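Local coordinates for DNA mismatch repair protein MutS (Thermus aquaticus, PDB 1EWQ), which takes part in DNA mismatch repair, binding mismatched duplex DNA and hydrolysing ATP weakly, at residues C[179-184]-C[205-210]; C[156-161]-C[244-249]; C[131-136]-C[145-150]. All blocks are in the same frame, centred on the assembly; numbering follows the deposited sequence.

Contact 1 of 3, residues C[179-184]-C[205-210]; sequences LLAPEL and APFEPE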
# COMPACT_ATOMS: atom_id res chain seq x y z
N LEU C 179 -13.47 20.79 1.51
CA LEU C 179 -13.75 21.88 0.57
C LEU C 179 -13.16 23.15 1.19
O LEU C 179 -13.60 23.58 2.25
CB LEU C 179 -15.26 22.08 0.39
CG LEU C 179 -16.16 20.88 0.10
CD1 LEU C 179 -17.59 21.37 0.01
CD2 LEU C 179 -15.75 20.19 -1.19
N LEU C 180 -12.18 23.76 0.52
CA LEU C 180 -11.57 24.98 1.03
C LEU C 180 -12.11 26.21 0.32
O LEU C 180 -12.35 26.19 -0.88
CB LEU C 180 -10.04 24.92 0.88
CG LEU C 180 -9.24 23.83 1.62
CD1 LEU C 180 -7.82 23.79 1.08
CD2 LEU C 180 -9.25 24.10 3.12
N ALA C 181 -12.31 27.28 1.09
CA ALA C 181 -12.81 28.55 0.55
C ALA C 181 -11.84 29.04 -0.52
O ALA C 181 -10.64 28.77 -0.46
CB ALA C 181 -12.91 29.58 1.67
N PRO C 182 -12.35 29.78 -1.52
CA PRO C 182 -11.51 30.31 -2.59
C PRO C 182 -10.26 31.01 -2.05
O PRO C 182 -9.15 30.80 -2.55
CB PRO C 182 -12.45 31.27 -3.32
CG PRO C 182 -13.80 30.65 -3.10
CD PRO C 182 -13.74 30.26 -1.65
N GLU C 183 -10.45 31.85 -1.03
CA GLU C 183 -9.35 32.59 -0.42
C GLU C 183 -8.23 31.69 0.10
O GLU C 183 -7.06 32.05 0.04
CB GLU C 183 -9.85 33.43 0.76
CG GLU C 183 -11.30 33.80 0.68
CD GLU C 183 -12.18 32.89 1.51
OE1 GLU C 183 -13.26 32.53 1.01
OE2 GLU C 183 -11.81 32.56 2.65
N LEU C 184 -8.59 30.52 0.62
CA LEU C 184 -7.61 29.59 1.17
C LEU C 184 -6.87 28.89 0.05
O LEU C 184 -5.68 28.59 0.16
CB LEU C 184 -8.30 28.58 2.09
CG LEU C 184 -9.07 29.22 3.25
CD1 LEU C 184 -9.81 28.16 4.05
CD2 LEU C 184 -8.11 29.99 4.13
N ALA C 205 -15.90 23.92 -4.61
CA ALA C 205 -17.31 24.18 -4.45
C ALA C 205 -17.44 25.68 -4.27
O ALA C 205 -16.50 26.34 -3.83
CB ALA C 205 -17.85 23.45 -3.23
N PRO C 206 -18.59 26.25 -4.65
CA PRO C 206 -18.74 27.70 -4.48
C PRO C 206 -18.99 27.95 -2.99
O PRO C 206 -19.51 27.07 -2.30
CB PRO C 206 -19.96 28.01 -5.33
CG PRO C 206 -20.79 26.75 -5.20
CD PRO C 206 -19.75 25.66 -5.35
N PHE C 207 -18.61 29.12 -2.50
CA PHE C 207 -18.80 29.43 -1.09
C PHE C 207 -19.75 30.58 -0.80
O PHE C 207 -19.53 31.38 0.11
CB PHE C 207 -17.45 29.68 -0.41
CG PHE C 207 -16.76 28.41 0.05
CD1 PHE C 207 -16.33 27.46 -0.87
CD2 PHE C 207 -16.56 28.17 1.41
CE1 PHE C 207 -15.71 26.28 -0.45
CE2 PHE C 207 -15.94 26.99 1.85
CZ PHE C 207 -15.51 26.05 0.93
N GLU C 208 -20.82 30.66 -1.59
CA GLU C 208 -21.83 31.69 -1.39
C GLU C 208 -22.54 31.32 -0.09
O GLU C 208 -23.02 30.19 0.07
CB GLU C 208 -22.83 31.68 -2.56
CG GLU C 208 -22.19 31.69 -3.95
CD GLU C 208 -20.98 32.62 -4.05
OE1 GLU C 208 -21.01 33.71 -3.43
OE2 GLU C 208 -20.01 32.26 -4.75
N PRO C 209 -22.63 32.26 0.86
CA PRO C 209 -23.29 31.97 2.14
C PRO C 209 -24.68 31.37 2.04
O PRO C 209 -25.37 31.53 1.05
CB PRO C 209 -23.29 33.34 2.84
CG PRO C 209 -23.33 34.31 1.69
CD PRO C 209 -22.33 33.70 0.74
N GLU C 210 -25.08 30.65 3.08
CA GLU C 210 -26.41 30.04 3.13
C GLU C 210 -26.89 30.22 4.56
O GLU C 210 -26.12 30.03 5.50
CB GLU C 210 -26.33 28.55 2.79
CG GLU C 210 -27.67 27.79 2.80
CD GLU C 210 -28.22 27.54 4.20
OE1 GLU C 210 -27.42 27.43 5.16
OE2 GLU C 210 -29.45 27.43 4.34
O HOH W 1 -13.98 27.17 -3.38
O HOH W 2 -13.68 24.49 -2.20
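Phe207 lays one face of its ring on the backbone of Ala181, where the strand ending at Leu180 gives way to a helix. The CA of Ala181 stands 3.6 Å above the ring centroid and only 7° off the normal, a CH-pi contact made by main chain rather than by a side-chain branch. Its CB reaches past the centre to the CD2 side of the ring, while Pro182 crosses obliquely, its CD 3.9 Å from Phe207 CD1. At the far end of the ring the carbonyl of Leu179 meets the rim in plane, with O 3.4 Å from Phe207 CZ, so the weakly positive C-H edge faces an oxygen. The ring of Phe207 thus lies broadside to Ala181. Leu179 holds its CG anti to the carbonyl carbon (chi1 -49°); its branch CD1 thereby comes 3.9 Å from Ala205 CB, and its CB touches Phe207 CZ. No direct hydrogen bond joins the segments, but a water lies 2.7 Å from Ala205 O and 3.1 Å from Leu180 O, placed to link the two carbonyls. A serine in place of Phe207 would probably open a gap over Ala181 and leave Pro182 CD and Leu179 CB without their aromatic partner. Ala181 is the N-cap residue, and its O accepts from Leu184 N in the first turn. Within the sheet, strand 177-180 runs between strands 134-139 and 201-203. Phe207 also touches Ala138 of the former and Ala223 of helix 215-232, which Leu179 meets at Tyr227. Leu180 points the other way, onto Phe190, Leu191 and Phe194 of helix 188-197.

Contact 2 of 3, residues C[156-161]-C[244-249]; sequences KGTVLK and YDPGAF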
# COMPACT_ATOMS: atom_id res chain seq x y z
N LYS C 156 -23.48 19.86 10.91
CA LYS C 156 -23.01 20.69 12.01
C LYS C 156 -21.77 21.54 11.67
O LYS C 156 -21.07 21.30 10.68
CB LYS C 156 -22.69 19.82 13.22
CG LYS C 156 -21.68 18.71 12.94
CD LYS C 156 -21.20 18.04 14.21
CE LYS C 156 -20.17 16.96 13.91
NZ LYS C 156 -19.67 16.34 15.18
N GLY C 157 -21.51 22.53 12.52
CA GLY C 157 -20.37 23.39 12.29
C GLY C 157 -20.14 24.32 13.44
O GLY C 157 -20.96 24.41 14.36
N THR C 158 -19.03 25.04 13.38
CA THR C 158 -18.67 25.97 14.43
C THR C 158 -17.68 27.01 13.90
O THR C 158 -17.23 26.93 12.75
CB THR C 158 -18.03 25.23 15.63
OG1 THR C 158 -17.79 26.15 16.70
CG2 THR C 158 -16.71 24.60 15.22
N VAL C 159 -17.36 27.99 14.73
CA VAL C 159 -16.39 28.99 14.34
C VAL C 159 -15.28 28.90 15.36
O VAL C 159 -15.53 28.67 16.54
CB VAL C 159 -17.00 30.42 14.35
CG1 VAL C 159 -15.91 31.44 14.08
CG2 VAL C 159 -18.07 30.53 13.27
N LEU C 160 -14.04 29.05 14.91
CA LEU C 160 -12.90 28.98 15.80
C LEU C 160 -12.08 30.25 15.63
O LEU C 160 -12.09 30.86 14.56
CB LEU C 160 -12.05 27.75 15.48
CG LEU C 160 -12.91 26.49 15.63
CD1 LEU C 160 -13.18 25.91 14.26
CD2 LEU C 160 -12.22 25.50 16.53
N LYS C 161 -11.39 30.66 16.68
CA LYS C 161 -10.60 31.89 16.65
C LYS C 161 -9.23 31.77 16.03
O LYS C 161 -8.74 32.72 15.41
CB LYS C 161 -10.47 32.44 18.07
CG LYS C 161 -10.75 31.41 19.15
CD LYS C 161 -9.81 30.21 19.05
CE LYS C 161 -10.54 28.96 19.49
NZ LYS C 161 -11.81 28.89 18.73
N TYR C 244 -22.37 24.29 17.07
CA TYR C 244 -21.89 23.90 18.39
C TYR C 244 -20.69 24.69 18.91
O TYR C 244 -20.17 25.58 18.23
CB TYR C 244 -21.57 22.39 18.41
CG TYR C 244 -20.39 21.98 17.57
CD1 TYR C 244 -19.13 21.83 18.14
CD2 TYR C 244 -20.52 21.74 16.19
CE1 TYR C 244 -18.03 21.45 17.37
CE2 TYR C 244 -19.42 21.37 15.41
CZ TYR C 244 -18.18 21.23 16.02
OH TYR C 244 -17.09 20.85 15.28
N ASP C 245 -20.28 24.37 20.13
CA ASP C 245 -19.15 25.03 20.77
C ASP C 245 -18.16 24.01 21.30
O ASP C 245 -18.43 23.32 22.27
CB ASP C 245 -19.64 25.91 21.91
CG ASP C 245 -18.51 26.62 22.63
OD1 ASP C 245 -17.34 26.52 22.18
OD2 ASP C 245 -18.80 27.29 23.64
N PRO C 246 -16.98 23.90 20.66
CA PRO C 246 -15.96 22.94 21.10
C PRO C 246 -15.46 23.27 22.50
O PRO C 246 -14.99 22.39 23.22
CB PRO C 246 -14.88 23.08 20.03
CG PRO C 246 -15.03 24.51 19.58
CD PRO C 246 -16.52 24.65 19.48
N GLY C 247 -15.61 24.53 22.89
CA GLY C 247 -15.17 24.94 24.21
C GLY C 247 -16.04 24.34 25.30
O GLY C 247 -15.68 24.37 26.47
N ALA C 248 -17.18 23.77 24.92
CA ALA C 248 -18.08 23.17 25.88
C ALA C 248 -17.75 21.71 26.17
O ALA C 248 -18.42 21.05 26.95
CB ALA C 248 -19.53 23.29 25.39
N PHE C 249 -16.70 21.20 25.52
CA PHE C 249 -16.29 19.82 25.71
C PHE C 249 -14.80 19.75 26.04
O PHE C 249 -14.10 20.76 26.02
CB PHE C 249 -16.56 18.99 24.45
CG PHE C 249 -17.97 19.06 23.97
CD1 PHE C 249 -18.35 19.99 23.00
CD2 PHE C 249 -18.94 18.20 24.48
CE1 PHE C 249 -19.67 20.07 22.55
CE2 PHE C 249 -20.25 18.27 24.05
CZ PHE C 249 -20.62 19.20 23.08
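Tyr244 is tied to strand 154-160 by two hydrogen bonds, one through its N and one through its O. Its N donates to Gly157 O at 3.1 Å; the bond is somewhat bent at the hydrogen (146°), although the donor lies nearly in line with the carbonyl. In return Tyr244 O accepts from Thr158 OG1 at 2.9 Å, the hydroxyl standing 36° above the carbonyl plane. Thr158 presents that hydroxyl with OG1 anti to the backbone N (chi1 -175°), which also puts OG1 3.4 Å from Pro246 CD. Thr158 CB itself sits over the centre of the tyrosine ring, 4.0 Å from the centroid, in a CH-pi contact, and the methyl CG2 touches CZ. The phenol oxygen finds its partner outside both segments, in Glu169 OE1 of helix 163-173. Lys156 passes the ring obliquely with its extended chain, CD 4.0 Å from Tyr244 CE2. Its ammonium lies too far for more than a weak cation-pi attraction, and its ion pair with Glu154 is likewise long and weak. The carboxylate of Asp245 is used locally. Its OD1 accepts from Gly247 N at 2.7 Å, met from above the carboxylate plane, which closes an Asx turn, while the backbone O of Asp245 accepts from Ala248 N. Pro246, which begins the 3-10 turn, reaches Leu160 CD2 loosely with its CG. Gly157 is bonded through its backbone to Arg242 as well, so the Tyr244 bond prolongs the parallel pairing of strands 154-160 and 242-243. This short strand is added at one edge, next to strand 154-160, to a five-stranded core whose order is that of the ribonuclease H-like fold of the MutS connector domain.

Contact 3 of 3, residues C[131-136]-C[145-150]; sequences ANYLAA and LAFLDV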
# COMPACT_ATOMS: atom_id res chain seq x y z
N ALA C 131 -18.75 7.42 10.77
CA ALA C 131 -19.30 8.58 10.11
C ALA C 131 -18.38 8.93 8.95
O ALA C 131 -17.17 8.77 9.04
CB ALA C 131 -19.39 9.74 11.08
N ASN C 132 -18.97 9.40 7.86
CA ASN C 132 -18.21 9.77 6.67
C ASN C 132 -18.50 11.25 6.42
O ASN C 132 -19.57 11.61 5.92
CB ASN C 132 -18.67 8.91 5.50
CG ASN C 132 -17.77 9.02 4.31
OD1 ASN C 132 -18.18 9.53 3.26
ND2 ASN C 132 -16.54 8.56 4.46
N TYR C 133 -17.55 12.10 6.78
CA TYR C 133 -17.75 13.53 6.65
C TYR C 133 -17.15 14.26 5.46
O TYR C 133 -16.01 14.01 5.06
CB TYR C 133 -17.23 14.27 7.89
CG TYR C 133 -17.91 13.95 9.21
CD1 TYR C 133 -17.20 13.32 10.24
CD2 TYR C 133 -19.24 14.30 9.44
CE1 TYR C 133 -17.81 13.06 11.47
CE2 TYR C 133 -19.85 14.05 10.67
CZ TYR C 133 -19.13 13.43 11.68
OH TYR C 133 -19.73 13.17 12.89
N LEU C 134 -17.94 15.18 4.93
CA LEU C 134 -17.50 16.10 3.89
C LEU C 134 -17.31 17.31 4.80
O LEU C 134 -18.19 17.63 5.59
CB LEU C 134 -18.62 16.42 2.88
CG LEU C 134 -18.31 17.59 1.92
CD1 LEU C 134 -17.11 17.28 1.07
CD2 LEU C 134 -19.52 17.87 1.04
N ALA C 135 -16.16 17.96 4.71
CA ALA C 135 -15.91 19.13 5.54
C ALA C 135 -15.67 20.36 4.68
O ALA C 135 -15.21 20.25 3.54
CB ALA C 135 -14.69 18.87 6.44
N ALA C 136 -15.99 21.53 5.23
CA ALA C 136 -15.79 22.80 4.53
C ALA C 136 -15.20 23.82 5.50
O ALA C 136 -15.69 23.98 6.62
CB ALA C 136 -17.11 23.31 3.97
N LEU C 145 -15.96 26.29 10.15
CA LEU C 145 -15.73 24.87 9.86
C LEU C 145 -17.09 24.18 9.95
O LEU C 145 -17.78 24.29 10.98
CB LEU C 145 -14.79 24.29 10.92
CG LEU C 145 -13.95 23.02 10.71
CD1 LEU C 145 -13.84 22.30 12.04
CD2 LEU C 145 -14.54 22.13 9.66
N ALA C 146 -17.48 23.47 8.89
CA ALA C 146 -18.76 22.77 8.89
C ALA C 146 -18.62 21.37 8.32
O ALA C 146 -17.80 21.13 7.43
CB ALA C 146 -19.81 23.55 8.11
N PHE C 147 -19.42 20.45 8.84
CA PHE C 147 -19.39 19.07 8.40
C PHE C 147 -20.77 18.62 7.94
O PHE C 147 -21.79 19.12 8.42
CB PHE C 147 -18.95 18.14 9.53
CG PHE C 147 -17.58 18.44 10.07
CD1 PHE C 147 -17.43 19.19 11.22
CD2 PHE C 147 -16.44 17.96 9.42
CE1 PHE C 147 -16.16 19.47 11.72
CE2 PHE C 147 -15.18 18.23 9.92
CZ PHE C 147 -15.03 18.99 11.07
N LEU C 148 -20.77 17.67 7.02
CA LEU C 148 -22.00 17.09 6.53
C LEU C 148 -21.73 15.62 6.27
O LEU C 148 -20.71 15.28 5.66
CB LEU C 148 -22.47 17.74 5.22
CG LEU C 148 -23.66 17.03 4.55
CD1 LEU C 148 -24.90 17.09 5.47
CD2 LEU C 148 -23.97 17.69 3.20
N ASP C 149 -22.61 14.76 6.77
CA ASP C 149 -22.51 13.33 6.53
C ASP C 149 -23.77 13.09 5.73
O ASP C 149 -24.87 13.02 6.28
CB ASP C 149 -22.55 12.51 7.83
CG ASP C 149 -22.33 11.03 7.58
OD1 ASP C 149 -22.74 10.54 6.50
OD2 ASP C 149 -21.76 10.34 8.47
N VAL C 150 -23.60 13.01 4.42
CA VAL C 150 -24.71 12.83 3.52
C VAL C 150 -25.49 11.53 3.74
O VAL C 150 -26.68 11.48 3.44
CB VAL C 150 -24.22 12.91 2.05
CG1 VAL C 150 -25.39 12.94 1.10
CG2 VAL C 150 -23.35 14.15 1.86
O HOH W 3 -20.95 12.34 3.61
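Ala131 and Asn132 receive the carboxylate of Asp149 at the open end of an antiparallel hairpin. Ala131 CB lies 3.6 Å from Asp149 OD2, and the same oxygen accepts from Asn132 N at 3.0 Å, the amide approaching from above the carboxylate plane. Asp149 reaches this far with CG anti to its own N (chi1 -176°); its other oxygen, OD1, is bonded to Ser151 OG. A water 2.8 Å from Asn132 O accepts from Val150 N, bridging the two segments. At Tyr133 the side chains take over: the edge of Phe147 is turned to the tyrosine face, centroids 5.5 Å apart and planes at 55°, a tilted edge-to-face pair. Tyr133 CD2 also touches Phe147 CB, and its hydroxyl is bonded to Glu154. Leu134 forms a hydrogen-bonded pair with Leu148, its N giving an almost straight bond of 2.9 Å to Leu148 O and its O taking Leu148 N. Ala135 forms the non-hydrogen-bonded pair with Phe147, and its small CB lies 3.6 Å from both CE2 and CD2 of that ring. Ala136 pairs with Ala146, each amide donating to the other's carbonyl, and the strands run on toward the turn. Leu145 CD2 comes 3.7 Å from Ala136 O. The two strands run at 161° to each other in the middle of a mixed sheet, between strands 177-180 and 154-160. On the face of Ala135 and Phe147 lies helix 163-173, whose His173 stacks on Phe147 and meets Tyr133 edge-to-face. The face of Leu134, Ala146 and Leu148 packs on Leu224, Tyr227 and Ala228 of helix 215-232.

In the fold
All three contacts reach one mixed sheet, with contact 3 in its middle and the other two toward its opposite edges. Contact 3 probably bonds to contact 1 through Leu179 N and Ala135 O (2.7 Å), and to contact 2 through Thr158 N and Leu145 O (2.8 Å); its centre is about 14 Å from each of theirs. Contacts 1 and 2 do not touch, their nearest atoms being about 10 Å apart, yet along the chain contact 1 is nested within the loop that contact 2 closes. Their nearest atoms lie about 31, 39 and 27 Å from the DNA for contacts 1, 2 and 3, and all are away from the predicted ATP site.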